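Local coordinates for protein glycoside hydrolase family 61 (Trichoderma reesei QM6a, PDB 5O2X) that probably cleaves cellulose-type polysaccharides by oxidation at a copper centre, as a lytic polysaccharide monooxygenase of Auxiliary Activity family 9, at residues W13-Y17 and V31-A36; I4-N10 and D73-W79; A60-H66 and C101-K106; V154-I160 and Q172-F178. All coordinates share one frame; numbering follows the deposited sequence.

Contact 1 of 4, residues W13-Y17 and V31-A36. With MAN (alpha-D-mannopyranose), chain P; MAN (alpha-D-mannopyranose), chain R.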
# COMPACT_ATOMS: atom_id res chain seq x y z
N TRP A 13 10.25 8.43 11.77
CA TRP A 13 10.34 8.60 10.33
C TRP A 13 11.38 7.62 9.74
O TRP A 13 12.51 7.56 10.23
CB TRP A 13 10.80 10.04 10.06
CG TRP A 13 10.79 10.55 8.64
CD1 TRP A 13 9.87 11.38 8.11
CD2 TRP A 13 11.81 10.40 7.65
NE1 TRP A 13 10.23 11.74 6.84
CE2 TRP A 13 11.44 11.20 6.54
CE3 TRP A 13 13.04 9.74 7.60
CZ2 TRP A 13 12.26 11.31 5.37
CZ3 TRP A 13 13.84 9.90 6.46
CH2 TRP A 13 13.44 10.65 5.41
N TYR A 14 10.98 6.96 8.67
CA TYR A 14 11.86 6.12 7.84
C TYR A 14 11.84 6.62 6.42
O TYR A 14 10.77 6.82 5.83
CB TYR A 14 11.40 4.66 7.82
CG TYR A 14 11.52 3.95 9.14
CD1 TYR A 14 10.56 4.09 10.12
CD2 TYR A 14 12.61 3.12 9.40
CE1 TYR A 14 10.67 3.42 11.35
CE2 TYR A 14 12.75 2.48 10.60
CZ TYR A 14 11.78 2.63 11.58
OH TYR A 14 11.93 1.97 12.78
N GLN A 15 13.03 6.72 5.83
CA GLN A 15 13.15 7.02 4.42
C GLN A 15 12.55 5.87 3.61
O GLN A 15 12.90 4.72 3.81
CB GLN A 15 14.62 7.20 4.08
CG GLN A 15 14.91 7.70 2.67
CD GLN A 15 16.40 7.92 2.43
OE1 GLN A 15 17.25 7.30 3.06
NE2 GLN A 15 16.71 8.77 1.48
N ALA A 16 11.68 6.19 2.66
CA ALA A 16 11.16 5.17 1.78
C ALA A 16 12.07 4.99 0.56
O ALA A 16 13.02 5.74 0.38
CB ALA A 16 9.73 5.53 1.33
N TYR A 17 11.77 4.00 -0.27
CA TYR A 17 12.44 3.94 -1.56
C TYR A 17 11.98 5.10 -2.43
O TYR A 17 10.78 5.34 -2.51
CB TYR A 17 12.16 2.61 -2.27
CG TYR A 17 12.94 2.49 -3.54
CD1 TYR A 17 14.30 2.24 -3.49
CD2 TYR A 17 12.37 2.69 -4.81
CE1 TYR A 17 15.06 2.18 -4.64
CE2 TYR A 17 13.13 2.63 -5.96
CZ TYR A 17 14.48 2.42 -5.87
OH TYR A 17 15.23 2.40 -7.02
N VAL A 31 16.87 0.78 2.62
CA VAL A 31 15.65 1.39 3.17
C VAL A 31 14.59 0.31 3.35
O VAL A 31 14.76 -0.83 2.90
CB VAL A 31 15.12 2.53 2.27
CG1 VAL A 31 16.07 3.70 2.28
CG2 VAL A 31 14.85 2.06 0.85
N VAL A 32 13.48 0.70 4.01
CA VAL A 32 12.40 -0.25 4.29
C VAL A 32 11.47 -0.43 3.13
O VAL A 32 10.70 -1.39 3.11
CB VAL A 32 11.63 0.18 5.55
CG1 VAL A 32 12.52 0.19 6.76
CG2 VAL A 32 10.92 1.50 5.38
N GLY A 33 11.51 0.47 2.13
CA GLY A 33 10.70 0.34 0.93
C GLY A 33 11.39 -0.48 -0.12
O GLY A 33 12.61 -0.38 -0.30
N TRP A 34 10.62 -1.32 -0.84
CA TRP A 34 11.19 -2.15 -1.89
C TRP A 34 11.74 -1.30 -3.04
O TRP A 34 11.27 -0.21 -3.35
CB TRP A 34 10.15 -3.13 -2.40
CG TRP A 34 9.90 -4.29 -1.45
CD1 TRP A 34 9.80 -4.25 -0.09
CD2 TRP A 34 9.83 -5.67 -1.83
NE1 TRP A 34 9.66 -5.53 0.40
CE2 TRP A 34 9.72 -6.42 -0.64
CE3 TRP A 34 9.95 -6.35 -3.05
CZ2 TRP A 34 9.71 -7.81 -0.63
CZ3 TRP A 34 9.92 -7.73 -3.02
CH2 TRP A 34 9.82 -8.44 -1.84
N THR A 35 12.78 -1.84 -3.68
CA THR A 35 13.30 -1.22 -4.90
C THR A 35 12.34 -1.52 -6.04
O THR A 35 11.94 -2.66 -6.18
CB THR A 35 14.68 -1.79 -5.21
OG1 THR A 35 15.54 -1.49 -4.10
CG2 THR A 35 15.27 -1.25 -6.50
N ALA A 36 11.95 -0.52 -6.81
CA ALA A 36 11.04 -0.73 -7.93
C ALA A 36 11.36 0.26 -9.04
O ALA A 36 12.06 1.26 -8.85
CB ALA A 36 9.59 -0.63 -7.50
C1 MAN P . 14.78 12.64 11.37
C2 MAN P . 13.80 13.68 11.84
C3 MAN P . 12.69 13.69 10.77
C4 MAN P . 13.23 13.87 9.37
C5 MAN P . 14.28 12.85 9.06
C6 MAN P . 14.90 13.07 7.69
O2 MAN P . 14.52 14.91 11.97
O3 MAN P . 11.87 14.79 11.04
O4 MAN P . 12.25 13.93 8.36
O5 MAN P . 15.25 12.96 10.07
O6 MAN P . 16.11 12.30 7.63
C1 MAN R . 15.03 -1.76 12.71
C2 MAN R . 14.67 -0.33 13.02
C3 MAN R . 15.43 0.19 14.21
C4 MAN R . 15.32 -0.79 15.39
C5 MAN R . 15.67 -2.22 14.97
C6 MAN R . 15.39 -3.21 16.09
O2 MAN R . 13.25 -0.32 13.28
O3 MAN R . 14.95 1.47 14.58
O4 MAN R . 16.21 -0.39 16.42
O5 MAN R . 14.89 -2.62 13.83
O6 MAN R . 15.78 -4.52 15.72
O HOH W 1 14.12 3.11 5.64
O HOH W 2 14.89 0.84 -10.09
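Gln15 and Val32 are joined by a bridging water. It donates to Gln15 O at 2.7 Å and accepts from Val32 N at 3.0 Å. Next to this bridge, Val31 CB sits 3.5 Å from Gln15 O. Tyr17 carries most of the remaining contact. Its CG is anti to the backbone N (chi1 -175°), which lays the ring along residues 34 to 36. Thr35 CA stands over one face, 3.7 Å from the ring centroid, as a CH-pi contact. Val31 CG2 comes to the ring edge. Phe22 meets the same ring from outside the two segments. At the other end, Tyr14 CD2 touches Val32 CG1 at 3.9 Å, and the two side chains cross nearly at right angles. Tyr14 OH is hydrogen-bonded to O2 of an attached mannose at 2.7 Å. Water, not a direct hydrogen bond, links the end of strand 12-15 and the turn after it to the 31-36 loop, so the fit probably rests largely on the shape of Tyr17 against that loop.

Contact 2 of 4, residues I4-N10 and D73-W79. With MAN (alpha-D-mannopyranose), chain N; NAG (2-acetamido-2-deoxy-beta-D-glucopyranose), chain C; MAN (alpha-D-mannopyranose), chain O; MAN (alpha-D-mannopyranose), chain M.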
# COMPACT_ATOMS: atom_id res chain seq x y z
N ILE A 4 5.75 7.01 -2.57
CA ILE A 4 5.93 7.29 -1.16
C ILE A 4 7.34 7.77 -0.88
O ILE A 4 8.33 7.15 -1.28
CB ILE A 4 5.50 6.08 -0.30
CG1 ILE A 4 3.99 5.91 -0.42
CG2 ILE A 4 5.92 6.30 1.14
CD1 ILE A 4 3.51 4.66 0.20
N ASN A 5 7.44 8.87 -0.16
CA ASN A 5 8.72 9.47 0.23
C ASN A 5 9.24 8.90 1.54
O ASN A 5 10.47 8.79 1.74
CB ASN A 5 8.56 11.02 0.42
CG ASN A 5 9.88 11.69 0.73
OD1 ASN A 5 10.78 11.78 -0.12
ND2 ASN A 5 10.03 12.17 1.99
N ASP A 6 8.33 8.66 2.50
CA ASP A 6 8.67 8.26 3.85
C ASP A 6 7.46 7.60 4.46
O ASP A 6 6.32 7.82 4.02
CB ASP A 6 9.16 9.44 4.69
CG ASP A 6 8.13 10.51 4.84
OD1 ASP A 6 7.30 10.37 5.83
OD2 ASP A 6 8.04 11.46 4.06
N ILE A 7 7.73 6.81 5.50
CA ILE A 7 6.66 6.33 6.40
C ILE A 7 7.01 6.76 7.81
O ILE A 7 8.19 6.91 8.14
CB ILE A 7 6.41 4.81 6.27
CG1 ILE A 7 7.57 3.97 6.78
CG2 ILE A 7 6.06 4.47 4.83
CD1 ILE A 7 7.30 2.48 6.77
N VAL A 8 5.98 6.99 8.62
CA VAL A 8 6.19 7.47 10.00
C VAL A 8 5.43 6.55 10.92
O VAL A 8 4.20 6.46 10.84
CB VAL A 8 5.78 8.92 10.17
CG1 VAL A 8 6.11 9.41 11.56
CG2 VAL A 8 6.42 9.82 9.10
N ILE A 9 6.16 5.84 11.77
CA ILE A 9 5.59 4.74 12.59
C ILE A 9 5.59 5.22 14.03
O ILE A 9 6.68 5.37 14.63
CB ILE A 9 6.40 3.45 12.43
CG1 ILE A 9 6.56 3.09 10.94
CG2 ILE A 9 5.76 2.34 13.26
CD1 ILE A 9 7.28 1.80 10.68
N ASN A 10 4.43 5.54 14.57
CA ASN A 10 4.41 6.15 15.93
C ASN A 10 5.40 7.23 16.11
O ASN A 10 6.11 7.30 17.11
CB ASN A 10 4.65 5.18 17.05
CG ASN A 10 3.61 4.18 17.16
OD1 ASN A 10 2.60 4.18 16.47
ND2 ASN A 10 3.83 3.30 18.12
N ASP A 73 0.59 -0.40 16.54
CA ASP A 73 1.20 0.85 16.08
C ASP A 73 0.50 1.34 14.81
O ASP A 73 -0.03 0.54 14.02
CB ASP A 73 2.71 0.62 15.73
CG ASP A 73 3.62 0.43 16.92
OD1 ASP A 73 3.13 0.62 18.05
OD2 ASP A 73 4.85 0.14 16.69
N THR A 74 0.50 2.66 14.62
CA THR A 74 -0.01 3.21 13.39
C THR A 74 1.16 3.65 12.51
O THR A 74 2.22 4.06 12.96
CB THR A 74 -1.01 4.33 13.52
OG1 THR A 74 -0.37 5.51 13.90
CG2 THR A 74 -2.21 3.93 14.32
N ILE A 75 0.93 3.49 11.21
CA ILE A 75 1.93 3.82 10.18
C ILE A 75 1.28 4.84 9.24
O ILE A 75 0.21 4.60 8.69
CB ILE A 75 2.35 2.56 9.41
CG1 ILE A 75 2.96 1.54 10.39
CG2 ILE A 75 3.34 2.96 8.29
CD1 ILE A 75 3.45 0.28 9.74
N LEU A 76 1.96 5.96 9.09
CA LEU A 76 1.59 7.03 8.17
C LEU A 76 2.43 6.90 6.92
O LEU A 76 3.66 6.81 6.98
CB LEU A 76 1.79 8.39 8.87
CG LEU A 76 1.51 9.61 8.00
CD1 LEU A 76 0.99 10.71 8.86
CD2 LEU A 76 2.77 10.05 7.22
N PHE A 77 1.75 6.91 5.77
CA PHE A 77 2.39 6.89 4.45
C PHE A 77 2.35 8.30 3.88
O PHE A 77 1.28 8.91 3.83
CB PHE A 77 1.64 5.97 3.50
CG PHE A 77 1.53 4.56 3.97
CD1 PHE A 77 2.57 3.64 3.82
CD2 PHE A 77 0.36 4.15 4.57
CE1 PHE A 77 2.41 2.35 4.27
CE2 PHE A 77 0.17 2.87 4.99
CZ PHE A 77 1.19 1.96 4.85
N GLN A 78 3.50 8.80 3.41
CA GLN A 78 3.60 10.14 2.82
C GLN A 78 3.84 10.03 1.32
O GLN A 78 4.93 9.62 0.90
CB GLN A 78 4.74 10.90 3.46
CG GLN A 78 4.97 12.31 2.89
CD GLN A 78 3.86 13.24 3.31
OE1 GLN A 78 3.76 13.57 4.50
NE2 GLN A 78 3.01 13.64 2.37
N TRP A 79 2.85 10.41 0.53
CA TRP A 79 2.95 10.43 -0.94
C TRP A 79 3.44 11.80 -1.42
O TRP A 79 3.06 12.84 -0.85
CB TRP A 79 1.60 10.12 -1.55
CG TRP A 79 1.18 8.69 -1.43
CD1 TRP A 79 0.56 8.07 -0.38
CD2 TRP A 79 1.37 7.67 -2.43
NE1 TRP A 79 0.36 6.75 -0.68
CE2 TRP A 79 0.84 6.48 -1.93
CE3 TRP A 79 1.92 7.66 -3.72
CZ2 TRP A 79 0.85 5.29 -2.67
CZ3 TRP A 79 1.93 6.51 -4.45
CH2 TRP A 79 1.39 5.32 -3.94
C1 MAN N . 1.30 10.90 14.34
C2 MAN N . 2.44 9.89 14.33
C3 MAN N . 2.29 8.95 13.12
C4 MAN N . 0.92 8.30 13.16
C5 MAN N . -0.13 9.41 13.16
C6 MAN N . -1.53 8.88 13.27
O2 MAN N . 2.45 9.13 15.52
O3 MAN N . 3.34 7.99 13.15
O4 MAN N . 0.77 7.46 12.03
O5 MAN N . 0.04 10.27 14.26
O6 MAN N . -1.65 7.98 14.40
C1 NAG C . 3.24 18.14 3.32
C2 NAG C . 4.17 18.87 4.25
C3 NAG C . 5.40 19.30 3.45
C4 NAG C . 6.06 18.14 2.78
C5 NAG C . 5.06 17.30 2.01
C6 NAG C . 5.63 15.98 1.58
C7 NAG C . 3.70 20.37 6.10
C8 NAG C . 2.95 21.58 6.56
N2 NAG C . 3.51 20.01 4.84
O3 NAG C . 6.35 20.00 4.27
O4 NAG C . 7.10 18.57 1.87
O5 NAG C . 3.92 16.98 2.86
O6 NAG C . 6.15 15.25 2.68
O7 NAG C . 4.43 19.72 6.86
C1 MAN O . 9.10 11.66 19.18
C2 MAN O . 9.34 10.16 19.28
C3 MAN O . 8.02 9.44 18.97
C4 MAN O . 6.89 9.93 19.89
C5 MAN O . 6.77 11.45 19.87
C6 MAN O . 5.80 12.00 20.90
O2 MAN O . 9.82 9.82 20.60
O3 MAN O . 8.20 8.04 19.04
O4 MAN O . 5.64 9.38 19.43
O5 MAN O . 8.07 12.01 20.11
O6 MAN O . 6.45 11.92 22.16
C1 MAN M . 0.86 15.35 7.18
C2 MAN M . 2.34 15.12 7.13
C3 MAN M . 3.03 15.76 8.32
C4 MAN M . 2.65 17.21 8.47
C5 MAN M . 1.13 17.36 8.43
C6 MAN M . 0.69 18.80 8.39
O2 MAN M . 2.82 15.69 5.91
O3 MAN M . 4.46 15.65 8.19
O4 MAN M . 3.14 17.68 9.74
O5 MAN M . 0.56 16.71 7.30
O6 MAN M . -0.73 18.90 8.53
O HOH W 3 5.63 12.39 6.33
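Ile4 and Trp79 meet on the packed face of this antiparallel strand pair. In the conformer described, Ile4 CG1 lies over the indole face, 3.5 Å from Trp79 CE2. Ile7 CG2 follows, 3.7 Å from Phe77 CD1, with the two side chains pointing the same way. Ile9 and Ile75 continue the row, CG1 to CG1. Between them the backbones pair at Val8 and Leu76. Val8 N donates to Leu76 O at 2.8 Å, and Leu76 N donates back to Val8 O. Next to the Ile4-Trp79 pair, Asn5 and Asp6 both face Gln78, a beta bulge. Asn5 N bonds to Gln78 O, and Gln78 N to Asp6 O.

The face of Asp6, Val8, Leu76 and Gln78 is more polar and carries sugar and water. A water donates to both Asp6 OD1 and Gln78 OE1. Gln78 is bent at chi2 (72°), and its OE1 takes a bond of 2.7 Å from O2 of an attached mannose. Thr74 OG1 is hydrogen-bonded to O4 and O6 of a second mannose, at 2.9 and 2.8 Å. At the strand end Asn10 ND2 reaches Asp73 OD1 only weakly, whereas Asp73 OD2 accepts from Lys70 N.

Strand 3-9 also pairs with strand 12-15, and strand 74-80 with strand 139-143. The apolar face rests on Leu155, His157 and Phe178 of the other sheet, giving the two-sheet sandwich of this family.

Contact 3 of 4, residues A60-H66 and C101-K106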
# COMPACT_ATOMS: atom_id res chain seq x y z
N ALA A 60 9.97 -5.20 -8.98
CA ALA A 60 10.40 -4.88 -7.63
C ALA A 60 11.30 -5.97 -7.06
O ALA A 60 11.07 -7.16 -7.26
CB ALA A 60 9.20 -4.69 -6.72
N THR A 61 12.28 -5.52 -6.28
CA THR A 61 13.16 -6.40 -5.54
C THR A 61 13.17 -5.98 -4.09
O THR A 61 12.92 -4.82 -3.73
CB THR A 61 14.59 -6.41 -6.15
OG1 THR A 61 15.11 -5.08 -6.20
CG2 THR A 61 14.61 -6.99 -7.52
N ASN A 62 13.48 -6.94 -3.24
CA ASN A 62 13.25 -6.80 -1.81
C ASN A 62 13.98 -5.59 -1.24
O ASN A 62 15.18 -5.39 -1.47
CB ASN A 62 13.77 -8.02 -1.07
CG ASN A 62 13.13 -9.32 -1.52
OD1 ASN A 62 13.12 -9.64 -2.71
ND2 ASN A 62 12.61 -10.10 -0.58
N ALA A 63 13.31 -4.86 -0.36
CA ALA A 63 14.00 -3.95 0.54
C ALA A 63 14.99 -4.76 1.37
O ALA A 63 14.70 -5.90 1.76
CB ALA A 63 13.01 -3.25 1.47
N LYS A 64 16.15 -4.16 1.67
CA LYS A 64 17.25 -4.87 2.31
C LYS A 64 17.34 -4.61 3.81
O LYS A 64 18.27 -5.07 4.48
CB LYS A 64 18.59 -4.58 1.60
CG LYS A 64 18.67 -5.15 0.20
CD LYS A 64 20.09 -5.24 -0.35
CE LYS A 64 20.13 -5.77 -1.76
NZ LYS A 64 21.53 -5.74 -2.29
N GLY A 65 16.36 -3.89 4.35
CA GLY A 65 16.18 -3.79 5.79
C GLY A 65 14.70 -3.65 6.12
O GLY A 65 13.85 -3.71 5.24
N HIS A 66 14.43 -3.46 7.42
CA HIS A 66 13.05 -3.45 7.89
C HIS A 66 12.85 -2.46 9.03
O HIS A 66 13.82 -2.02 9.68
CB HIS A 66 12.60 -4.85 8.33
CG HIS A 66 13.43 -5.44 9.41
ND1 HIS A 66 14.49 -6.26 9.13
CD2 HIS A 66 13.43 -5.25 10.75
CE1 HIS A 66 15.09 -6.59 10.27
NE2 HIS A 66 14.47 -5.99 11.27
N CYS A 101 12.04 -10.78 5.57
CA CYS A 101 11.46 -10.18 4.36
C CYS A 101 12.51 -9.76 3.34
O CYS A 101 12.18 -9.58 2.18
CB CYS A 101 10.56 -9.00 4.69
SG CYS A 101 9.10 -9.44 5.70
N GLU A 102 13.76 -9.59 3.78
CA GLU A 102 14.81 -9.17 2.89
C GLU A 102 15.13 -10.20 1.82
O GLU A 102 15.71 -9.83 0.80
CB GLU A 102 16.07 -8.85 3.70
CG GLU A 102 15.94 -7.62 4.60
CD GLU A 102 15.23 -7.75 5.93
OE1 GLU A 102 14.74 -8.86 6.26
OE2 GLU A 102 15.18 -6.73 6.64
N THR A 103 14.76 -11.46 2.04
CA THR A 103 15.10 -12.49 1.07
C THR A 103 13.87 -13.32 0.69
O THR A 103 14.02 -14.28 -0.05
CB THR A 103 16.22 -13.40 1.56
OG1 THR A 103 15.81 -13.87 2.83
CG2 THR A 103 17.51 -12.65 1.64
N VAL A 104 12.67 -12.94 1.09
CA VAL A 104 11.50 -13.70 0.67
C VAL A 104 11.28 -13.60 -0.83
O VAL A 104 11.51 -12.55 -1.44
CB VAL A 104 10.22 -13.21 1.41
CG1 VAL A 104 9.78 -11.80 1.01
CG2 VAL A 104 9.07 -14.18 1.31
N ASP A 105 10.78 -14.66 -1.45
CA ASP A 105 10.39 -14.62 -2.85
C ASP A 105 9.01 -13.95 -2.89
O ASP A 105 8.02 -14.50 -2.43
CB ASP A 105 10.34 -16.05 -3.35
CG ASP A 105 9.88 -16.20 -4.79
OD1 ASP A 105 9.38 -15.23 -5.37
OD2 ASP A 105 10.03 -17.33 -5.33
N LYS A 106 8.95 -12.77 -3.52
CA LYS A 106 7.67 -12.04 -3.54
C LYS A 106 6.54 -12.80 -4.16
O LYS A 106 5.38 -12.50 -3.86
CB LYS A 106 7.85 -10.68 -4.26
CG LYS A 106 8.08 -10.78 -5.75
CD LYS A 106 8.30 -9.40 -6.38
CE LYS A 106 8.44 -9.49 -7.89
NZ LYS A 106 8.70 -8.14 -8.49
O HOH W 4 11.20 -11.15 -4.26
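Two hydrogen bonds from the amide of Asn62 hold the backbone of the 101-106 loop. Asn62 ND2 donates to Cys101 O and to Val104 O, each at 2.8 Å. Both acceptors lie in the amide plane, and the bond to Val104 O is nearly straight (175°). A water lies 2.9 Å from Asn62 OD1 and accepts from Lys106 N. An alanine here would remove the amide, and the carbonyls of Cys101 and Val104 would probably be left without this donor, so the loop could shift. The two loops are well separated in sequence, but both serve the same sheet of the family's beta-sandwich. Residues 60-66 lead into strand 67-70, and residues 101-106 connect strands 90-96 and 110-121, where the Cys97-Cys101 disulfide also ties the turn.

Two charged side chains make the other polar contacts. Lys106 stretches out to place NZ 2.8 Å from Ala60 O, in the carbonyl plane and on a lone pair. Glu102 is bent at chi2 (80°), which brings its carboxylate to the edge of the His66 ring. In this His-carboxylate hydrogen bond, His66 ND1 donates to the syn lone pair of Glu102 OE2 at 2.6 Å. Ring and carboxylate planes stand 74° apart. In plain van der Waals contact, Glu102 CG packs 3.4 Å from Lys64 C.

Contact 4 of 4, residues V154-I160 and Q172-F178. With SO4 (sulfate ion), chain T.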
# COMPACT_ATOMS: atom_id res chain seq x y z
N VAL A 154 5.61 -8.22 4.79
CA VAL A 154 5.57 -7.16 3.78
C VAL A 154 4.22 -6.45 3.95
O VAL A 154 3.16 -7.08 3.90
CB VAL A 154 5.74 -7.70 2.38
CG1 VAL A 154 5.50 -6.61 1.34
CG2 VAL A 154 7.14 -8.26 2.19
N LEU A 155 4.31 -5.13 4.10
CA LEU A 155 3.17 -4.22 4.13
C LEU A 155 3.04 -3.65 2.70
O LEU A 155 3.96 -3.00 2.22
CB LEU A 155 3.43 -3.13 5.16
CG LEU A 155 2.57 -1.91 5.20
CD1 LEU A 155 1.17 -2.28 5.47
CD2 LEU A 155 3.11 -0.93 6.24
N ARG A 156 1.92 -3.94 2.06
CA ARG A 156 1.64 -3.52 0.69
C ARG A 156 0.53 -2.51 0.75
O ARG A 156 -0.63 -2.84 0.97
CB ARG A 156 1.27 -4.73 -0.16
CG ARG A 156 0.97 -4.43 -1.62
CD ARG A 156 0.47 -5.67 -2.34
NE ARG A 156 0.19 -5.45 -3.76
CZ ARG A 156 -0.87 -4.82 -4.24
NH1 ARG A 156 -1.82 -4.40 -3.41
NH2 ARG A 156 -0.99 -4.57 -5.54
N HIS A 157 0.92 -1.23 0.56
CA HIS A 157 -0.02 -0.09 0.54
C HIS A 157 -0.31 0.26 -0.90
O HIS A 157 0.58 0.19 -1.75
CB HIS A 157 0.68 1.07 1.25
CG HIS A 157 -0.05 2.36 1.16
ND1 HIS A 157 -1.21 2.67 1.83
CD2 HIS A 157 0.20 3.48 0.42
CE1 HIS A 157 -1.60 3.90 1.53
NE2 HIS A 157 -0.75 4.42 0.67
N GLU A 158 -1.54 0.64 -1.24
CA GLU A 158 -1.84 0.86 -2.64
C GLU A 158 -2.96 1.88 -2.78
O GLU A 158 -4.00 1.80 -2.14
CB GLU A 158 -2.29 -0.47 -3.25
CG GLU A 158 -2.63 -0.47 -4.72
CD GLU A 158 -3.01 -1.85 -5.19
OE1 GLU A 158 -3.69 -2.57 -4.41
OE2 GLU A 158 -2.59 -2.26 -6.30
N ILE A 159 -2.75 2.82 -3.72
CA ILE A 159 -3.81 3.68 -4.24
C ILE A 159 -4.18 3.12 -5.61
O ILE A 159 -3.30 2.72 -6.38
CB ILE A 159 -3.35 5.15 -4.42
CG1 ILE A 159 -2.80 5.75 -3.13
CG2 ILE A 159 -4.51 5.98 -4.93
CD1 ILE A 159 -2.22 7.13 -3.32
N ILE A 160 -5.48 3.08 -5.92
CA ILE A 160 -5.93 2.75 -7.27
C ILE A 160 -6.57 4.03 -7.82
O ILE A 160 -7.33 4.74 -7.11
CB ILE A 160 -6.90 1.57 -7.27
CG1 ILE A 160 -6.27 0.35 -6.58
CG2 ILE A 160 -7.27 1.23 -8.72
CD1 ILE A 160 -7.17 -0.82 -6.44
N GLN A 172 -5.52 2.23 -12.78
CA GLN A 172 -4.09 2.40 -12.53
C GLN A 172 -3.80 2.07 -11.10
O GLN A 172 -4.34 2.69 -10.18
CB GLN A 172 -3.68 3.85 -12.80
CG GLN A 172 -3.86 4.28 -14.24
CD GLN A 172 -3.63 5.77 -14.44
OE1 GLN A 172 -3.31 6.49 -13.50
NE2 GLN A 172 -3.82 6.23 -15.67
N ASN A 173 -2.93 1.07 -10.86
CA ASN A 173 -2.63 0.64 -9.49
C ASN A 173 -1.24 1.15 -9.11
O ASN A 173 -0.28 1.04 -9.89
CB ASN A 173 -2.65 -0.87 -9.37
CG ASN A 173 -4.03 -1.45 -9.51
OD1 ASN A 173 -4.75 -1.18 -10.47
ND2 ASN A 173 -4.42 -2.27 -8.54
N TYR A 174 -1.12 1.63 -7.87
CA TYR A 174 0.13 2.19 -7.37
C TYR A 174 0.53 1.49 -6.08
O TYR A 174 0.47 2.07 -4.97
CB TYR A 174 -0.03 3.70 -7.13
CG TYR A 174 -0.38 4.49 -8.39
CD1 TYR A 174 -1.67 4.60 -8.85
CD2 TYR A 174 0.61 5.16 -9.11
CE1 TYR A 174 -1.99 5.36 -9.95
CE2 TYR A 174 0.33 5.92 -10.23
CZ TYR A 174 -1.00 6.05 -10.63
OH TYR A 174 -1.25 6.81 -11.76
N PRO A 175 0.97 0.22 -6.16
CA PRO A 175 1.40 -0.50 -4.94
C PRO A 175 2.78 -0.05 -4.50
O PRO A 175 3.66 0.26 -5.31
CB PRO A 175 1.42 -1.97 -5.41
CG PRO A 175 1.72 -1.86 -6.90
CD PRO A 175 0.96 -0.64 -7.35
N GLN A 176 2.96 -0.10 -3.17
CA GLN A 176 4.23 0.27 -2.52
C GLN A 176 4.42 -0.70 -1.35
O GLN A 176 3.57 -0.76 -0.46
CB GLN A 176 4.14 1.71 -1.99
CG GLN A 176 3.90 2.78 -3.05
CD GLN A 176 5.16 3.18 -3.75
OE1 GLN A 176 5.82 4.17 -3.37
NE2 GLN A 176 5.56 2.42 -4.76
N CYS A 177 5.52 -1.44 -1.39
CA CYS A 177 5.79 -2.45 -0.37
C CYS A 177 6.88 -2.01 0.59
O CYS A 177 7.86 -1.33 0.20
CB CYS A 177 6.27 -3.75 -1.02
SG CYS A 177 4.91 -4.58 -1.89
N PHE A 178 6.74 -2.44 1.85
CA PHE A 178 7.64 -2.12 2.94
C PHE A 178 7.86 -3.35 3.81
O PHE A 178 6.94 -4.15 3.97
CB PHE A 178 7.03 -1.03 3.85
CG PHE A 178 6.70 0.23 3.08
CD1 PHE A 178 7.69 1.19 2.86
CD2 PHE A 178 5.47 0.40 2.48
CE1 PHE A 178 7.45 2.27 2.05
CE2 PHE A 178 5.23 1.51 1.68
CZ PHE A 178 6.22 2.43 1.48
S SO4 T . -3.44 10.31 -16.94
O1 SO4 T . -4.52 11.28 -17.18
O2 SO4 T . -2.76 10.21 -18.24
O3 SO4 T . -2.58 10.78 -15.82
O4 SO4 T . -3.98 9.06 -16.52
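Glu158 runs straight from its strand, with CG anti to the backbone N (chi1 -179°), while Asn173 has CG anti to its carbonyl carbon (chi1 -69°). These torsions bring Asn173 ND2 to 2.9 Å from Glu158 OE2. Asn173 OD1 is hydrogen-bonded to Tyr49 OH. Arg156 extends beside Glu158 and grips it end-on. Its NH1 makes a salt bridge to Glu158 OE1 at 2.8 Å, and NH2 bonds to OE2. Arg156 NH2 and Asn173 ND2 reach OE2 from opposite faces of the carboxylate. Pro175 CB covers a face of the guanidinium, 3.5 Å from Arg156 NH2. Outside the strands, Arg156 also bonds to the carbonyls of Ile54 and Ile55, and Glu158 OE1 to Tyr199. With an alanine in place of Glu158, the charge of Arg156 and the amide of Asn173 would probably lose their common mate inside the buried sheet.

Backbone bonds hold the hairpin. Leu155 pairs with Phe178, and His157 with Gln176. Tyr174 N donates to Ile159 O at 2.9 Å. On the opposite side of the sheet from Glu158, Tyr174 OH donates to Gln172 OE1 at 2.7 Å, from above the carbonyl plane of Gln172. Tyr174 belongs to the copper site with Xaa1, the 4-methyl-histidine, and His86. One face of the hairpin thus buries a charged network, and the other sets a tyrosine beside the copper.

The four contacts lie within one compact catalytic domain. Contact 2 joins strands 3-9 and 74-80 of one sheet, and contact 4 joins strands 151-161 and 172-183 of the other. Their centres are about 13 Å apart, and Trp79 meets His157 across the sandwich. The centres of contacts 1 and 2 are about 11 Å apart, and contact 1 shares the sheet of contact 2 through strand 12-15. Along the chain contact 1 is nested inside contact 2, while contacts 2 and 3 cross. Contact 4 comes last. Contact 1 touches contact 4, where Trp34 N is probably hydrogen-bonded to Cys177 O. The loops of contacts 1 and 3 touch and lie on the same side of the chain's centre, while contact 4 leads to the copper site.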